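Local coordinates for hypothetical protein SMU.776 (Streptococcus mutans, PDB 2B78) that binds S-adenosyl-L-homocysteine and probably acts as an S-adenosyl-L-methionine-dependent methyltransferase on RNA, at residues Gln360-Asp365 with Ser374-Lys379; Leu31-Val36 with Asn125-Gln130. One frame throughout, in Å; residues are numbered along the deposited sequence.

Contact 1 of 2, residues Gln360-Asp365 with Ser374-Lys379; sequences QQLPSD and SSNYLK
One face of the Tyr-377 ring carries the methyl CD2 of Leu-362, a CH-pi contact in which CD2 stands 3.7 Å above the plane of the Tyr-377 ring and is offset toward its rim. Two flat groups also meet nearby: the side-chain amides of Gln-361 and Asn-376 stack with their planes only 10° apart. Both pairs join the two ends of the connection between strands 355-360 and 379-384, the antiparallel hairpin that ends the Rossmann-like sheet of class I methyltransferases.

Asn-376 suits its place because a short side chain can present an acceptor to one neighbour and a donor to another. With its CG anti to the backbone N (chi1 -157°), OD1 of Asn-376 reaches the backbone N of Leu-362 at 3.0 Å. The bond is fairly straight, 160° at the hydrogen, and arrives in the carbonyl plane on a lone pair. On the other branch, Asn-376 ND2 donates to a water at 2.9 Å, which in turn donates to Leu-362 O at 2.8 Å, so that both backbone polar groups of Leu-362 are tied to one amide. ND2 also bonds to Glu-373, which helps fix the rotation of the amide. Asn-376 further centres an inverse gamma turn, closed by a weak bond from Tyr-377 N to Ser-375 O.

The branched end of Leu-362 fills the angle between an aromatic face and an aliphatic chain, its CD2 packing tightly against CB of Leu-378 at 3.5 Å. The Tyr-377 hydroxyl extends past this contact to Asp-198. Lys-379, whose CB is directed away from 360-365, bends its buried chain back so that NZ donates to Tyr-377 O at 2.7 Å, approaching from above the carbonyl plane.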
# COMPACT_ATOMS: atom_id res chain seq x y z
N GLN A 360 -7.08 10.66 -4.68
CA GLN A 360 -7.62 9.46 -4.06
C GLN A 360 -6.55 8.95 -3.11
O GLN A 360 -5.36 9.08 -3.38
CB GLN A 360 -7.91 8.38 -5.12
CG GLN A 360 -8.88 8.82 -6.22
CD GLN A 360 -8.98 7.80 -7.35
OE1 GLN A 360 -9.57 6.73 -7.19
NE2 GLN A 360 -8.40 8.14 -8.50
N GLN A 361 -6.97 8.39 -1.99
CA GLN A 361 -6.01 7.85 -1.04
C GLN A 361 -6.45 6.45 -0.65
O GLN A 361 -7.19 5.81 -1.39
CB GLN A 361 -5.87 8.78 0.17
CG GLN A 361 -5.38 10.19 -0.24
CD GLN A 361 -4.75 10.97 0.89
OE1 GLN A 361 -3.64 10.67 1.34
NE2 GLN A 361 -5.46 11.99 1.37
N LEU A 362 -6.01 5.97 0.51
CA LEU A 362 -6.35 4.61 0.91
C LEU A 362 -7.83 4.28 0.98
O LEU A 362 -8.64 5.08 1.45
CB LEU A 362 -5.70 4.27 2.26
CG LEU A 362 -4.17 4.21 2.30
CD1 LEU A 362 -3.75 3.93 3.72
CD2 LEU A 362 -3.62 3.13 1.35
N PRO A 363 -8.20 3.09 0.47
CA PRO A 363 -9.58 2.62 0.47
C PRO A 363 -9.91 2.13 1.89
O PRO A 363 -8.99 1.82 2.67
CB PRO A 363 -9.57 1.53 -0.60
CG PRO A 363 -8.19 0.98 -0.48
CD PRO A 363 -7.35 2.22 -0.37
N SER A 364 -11.20 2.06 2.23
CA SER A 364 -11.65 1.68 3.57
C SER A 364 -11.05 0.43 4.22
O SER A 364 -10.97 0.36 5.46
CB SER A 364 -13.17 1.56 3.58
OG SER A 364 -13.57 0.50 2.74
N ASP A 365 -10.66 -0.56 3.42
CA ASP A 365 -10.08 -1.77 4.00
C ASP A 365 -8.67 -1.50 4.51
O ASP A 365 -8.21 -2.15 5.44
CB ASP A 365 -10.11 -2.93 3.00
CG ASP A 365 -9.46 -2.61 1.67
OD1 ASP A 365 -9.64 -1.48 1.18
OD2 ASP A 365 -8.79 -3.50 1.11
N SER A 374 -1.30 11.01 8.74
CA SER A 374 -0.04 10.59 8.15
C SER A 374 -0.04 9.08 7.85
O SER A 374 0.80 8.58 7.11
CB SER A 374 1.14 10.92 9.08
OG SER A 374 1.21 10.04 10.19
N SER A 375 -1.00 8.36 8.43
CA SER A 375 -1.08 6.93 8.19
C SER A 375 -1.65 6.68 6.80
O SER A 375 -1.50 5.59 6.23
CB SER A 375 -1.98 6.27 9.24
OG SER A 375 -3.28 6.82 9.20
N ASN A 376 -2.31 7.69 6.24
CA ASN A 376 -2.88 7.55 4.90
C ASN A 376 -1.77 7.80 3.88
O ASN A 376 -1.69 8.87 3.27
CB ASN A 376 -4.03 8.55 4.71
CG ASN A 376 -4.98 8.12 3.64
OD1 ASN A 376 -4.63 7.29 2.81
ND2 ASN A 376 -6.20 8.67 3.64
N TYR A 377 -0.95 6.78 3.66
CA TYR A 377 0.21 6.88 2.78
C TYR A 377 -0.00 6.95 1.27
O TYR A 377 0.84 7.50 0.55
CB TYR A 377 1.19 5.75 3.10
CG TYR A 377 0.64 4.35 2.87
CD1 TYR A 377 0.62 3.79 1.60
CD2 TYR A 377 0.16 3.58 3.94
CE1 TYR A 377 0.15 2.51 1.39
CE2 TYR A 377 -0.32 2.28 3.73
CZ TYR A 377 -0.32 1.76 2.45
OH TYR A 377 -0.77 0.48 2.22
N LEU A 378 -1.10 6.39 0.77
CA LEU A 378 -1.34 6.42 -0.66
C LEU A 378 -1.85 7.79 -1.07
O LEU A 378 -2.72 8.37 -0.42
CB LEU A 378 -2.36 5.34 -1.05
CG LEU A 378 -2.76 5.20 -2.52
CD1 LEU A 378 -1.55 4.83 -3.37
CD2 LEU A 378 -3.82 4.12 -2.64
N LYS A 379 -1.28 8.32 -2.15
CA LYS A 379 -1.69 9.62 -2.68
C LYS A 379 -1.71 9.49 -4.19
O LYS A 379 -0.68 9.19 -4.80
CB LYS A 379 -0.70 10.70 -2.26
CG LYS A 379 -0.71 11.00 -0.77
CD LYS A 379 0.50 11.81 -0.35
CE LYS A 379 1.68 10.90 -0.06
NZ LYS A 379 1.42 10.07 1.15
O HOH W 1 -8.57 7.74 2.28

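Contact 2 of 2, residues Leu31-Val36 with Asn125-Gln130; sequences LDNQVV and NSFVYQ
The Asn-33 amide meets the first turn of helix 126-130 through its nitrogen. Asn-33 ND2 donates to Ser-126 OG at 2.9 Å, with the hydroxyl tilted from the amide plane. It also approaches Gln-130 OE1 at 3.1 Å, in the Asn-33 amide plane but, with the two amides turned 48° apart, above the Gln-130 carbonyl plane. That bond, and a water linking Gln-130 NE2 to Asn-33 O, are less certain, because the Gln-130 side chain is modelled too close to the Phe-127 carbonyl.

Asparagine also suits the backbone here: after glycine it most readily takes the left-handed conformation found at the first position of a G1 beta bulge, and Asn-33 (phi 44°), with Gln-34, faces Leu-51 in such a bulge. Alongside, Phe-127 extends its ring from the helix with CG anti to the backbone N (chi1 -178°), meeting Asn-33 C and Gln-34 N obliquely. Its CZ touches Val-35 CG2 at 3.8 Å, the apolar part of the contact.

The helix start is capped by Asn-125, whose OD1 accepts from Val-128 N at 2.9 Å. Next to strand 34-39 in the PUA-like domain sheet, strand 45-54 adds to the contact: Tyr-50 stacks on Phe-127 and bonds with Asn-125, and Ser-52 bonds with both Asn-33 OD1 and Phe-127 N, so helix 126-130 rests on both strands.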
# COMPACT_ATOMS: atom_id res chain seq x y z
N LEU A 31 15.32 1.97 25.80
CA LEU A 31 14.53 0.75 25.84
C LEU A 31 14.13 0.30 24.44
O LEU A 31 14.12 1.10 23.50
CB LEU A 31 13.26 0.99 26.67
CG LEU A 31 13.36 1.96 27.86
CD1 LEU A 31 11.98 2.20 28.45
CD2 LEU A 31 14.30 1.40 28.91
N ASP A 32 13.78 -0.98 24.31
CA ASP A 32 13.34 -1.53 23.03
C ASP A 32 12.78 -2.95 23.18
O ASP A 32 13.09 -3.67 24.12
CB ASP A 32 14.49 -1.52 22.01
CG ASP A 32 13.99 -1.69 20.58
OD1 ASP A 32 12.79 -1.41 20.34
OD2 ASP A 32 14.79 -2.08 19.70
N ASN A 33 11.93 -3.33 22.23
CA ASN A 33 11.28 -4.64 22.20
C ASN A 33 10.73 -5.14 23.52
O ASN A 33 11.24 -6.09 24.11
CB ASN A 33 12.23 -5.69 21.61
CG ASN A 33 12.05 -5.86 20.12
OD1 ASN A 33 12.22 -4.92 19.34
ND2 ASN A 33 11.69 -7.07 19.71
N GLN A 34 9.68 -4.48 23.99
CA GLN A 34 9.05 -4.85 25.25
C GLN A 34 7.82 -3.99 25.44
O GLN A 34 7.69 -2.93 24.81
CB GLN A 34 10.02 -4.65 26.42
CG GLN A 34 10.54 -3.23 26.57
CD GLN A 34 11.55 -3.08 27.70
OE1 GLN A 34 11.22 -3.24 28.88
NE2 GLN A 34 12.80 -2.79 27.34
N VAL A 35 6.92 -4.45 26.29
CA VAL A 35 5.71 -3.70 26.59
C VAL A 35 6.10 -2.69 27.67
O VAL A 35 6.89 -3.01 28.56
CB VAL A 35 4.60 -4.62 27.13
CG1 VAL A 35 3.38 -3.81 27.53
CG2 VAL A 35 4.22 -5.64 26.06
N VAL A 36 5.58 -1.47 27.58
CA VAL A 36 5.88 -0.46 28.58
C VAL A 36 4.60 0.27 28.93
O VAL A 36 3.57 0.07 28.30
CB VAL A 36 6.92 0.58 28.06
CG1 VAL A 36 8.21 -0.13 27.66
CG2 VAL A 36 6.34 1.36 26.88
N ASN A 125 7.80 -5.37 12.53
CA ASN A 125 8.84 -5.18 13.53
C ASN A 125 9.13 -6.48 14.28
O ASN A 125 8.31 -7.40 14.30
CB ASN A 125 8.46 -4.04 14.49
CG ASN A 125 7.22 -4.33 15.30
OD1 ASN A 125 7.21 -5.20 16.17
ND2 ASN A 125 6.14 -3.58 15.02
N SER A 126 10.31 -6.56 14.90
CA SER A 126 10.69 -7.78 15.61
C SER A 126 9.81 -8.13 16.79
O SER A 126 9.64 -9.31 17.12
CB SER A 126 12.15 -7.68 16.07
OG SER A 126 12.36 -6.56 16.90
N PHE A 127 9.24 -7.13 17.46
CA PHE A 127 8.39 -7.43 18.60
C PHE A 127 7.14 -8.24 18.24
O PHE A 127 6.89 -9.29 18.84
CB PHE A 127 7.95 -6.17 19.33
CG PHE A 127 7.12 -6.45 20.54
CD1 PHE A 127 7.70 -7.00 21.69
CD2 PHE A 127 5.75 -6.22 20.53
CE1 PHE A 127 6.93 -7.32 22.80
CE2 PHE A 127 4.96 -6.53 21.64
CZ PHE A 127 5.56 -7.09 22.78
N VAL A 128 6.35 -7.76 17.29
CA VAL A 128 5.16 -8.51 16.92
C VAL A 128 5.56 -9.87 16.38
O VAL A 128 4.84 -10.86 16.56
CB VAL A 128 4.30 -7.78 15.87
CG1 VAL A 128 3.74 -6.50 16.45
CG2 VAL A 128 5.12 -7.49 14.63
N TYR A 129 6.70 -9.93 15.72
CA TYR A 129 7.17 -11.19 15.17
C TYR A 129 7.42 -12.18 16.29
O TYR A 129 7.06 -13.35 16.19
CB TYR A 129 8.45 -10.97 14.35
CG TYR A 129 8.91 -12.21 13.63
CD1 TYR A 129 8.13 -12.78 12.63
CD2 TYR A 129 10.10 -12.85 13.99
CE1 TYR A 129 8.51 -13.96 12.00
CE2 TYR A 129 10.50 -14.03 13.36
CZ TYR A 129 9.69 -14.58 12.37
OH TYR A 129 10.05 -15.75 11.75
N GLN A 130 8.03 -11.73 17.39
CA GLN A 130 8.31 -12.64 18.49
C GLN A 130 7.04 -13.15 19.19
O GLN A 130 7.04 -14.25 19.75
CB GLN A 130 9.26 -11.99 19.50
CG GLN A 130 8.68 -10.84 20.30
CD GLN A 130 9.67 -10.28 21.30
OE1 GLN A 130 10.72 -9.75 20.93
NE2 GLN A 130 9.34 -10.39 22.59
O HOH W 2 10.01 -8.56 25.06

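How the contacts relate
Contact 1 is partly buried and lies about 8 Å from the chain's centre, whereas contact 2 is a surface contact about 23 Å from it; their own centres are about 26 Å apart and they do not touch. They share no helix or strand. Contact 1 is local, closing the loop between the last two strands of the methyltransferase sheet, while contact 2 brings together parts of the chain far apart in sequence, the PUA-like domain and the helix after strand 118-123. In each an asparagine amide leads the polar contact and a water bridges, less surely in contact 2, but in contact 1 it binds backbone beside tight leucine packing, in contact 2 polar side chains at a helix start.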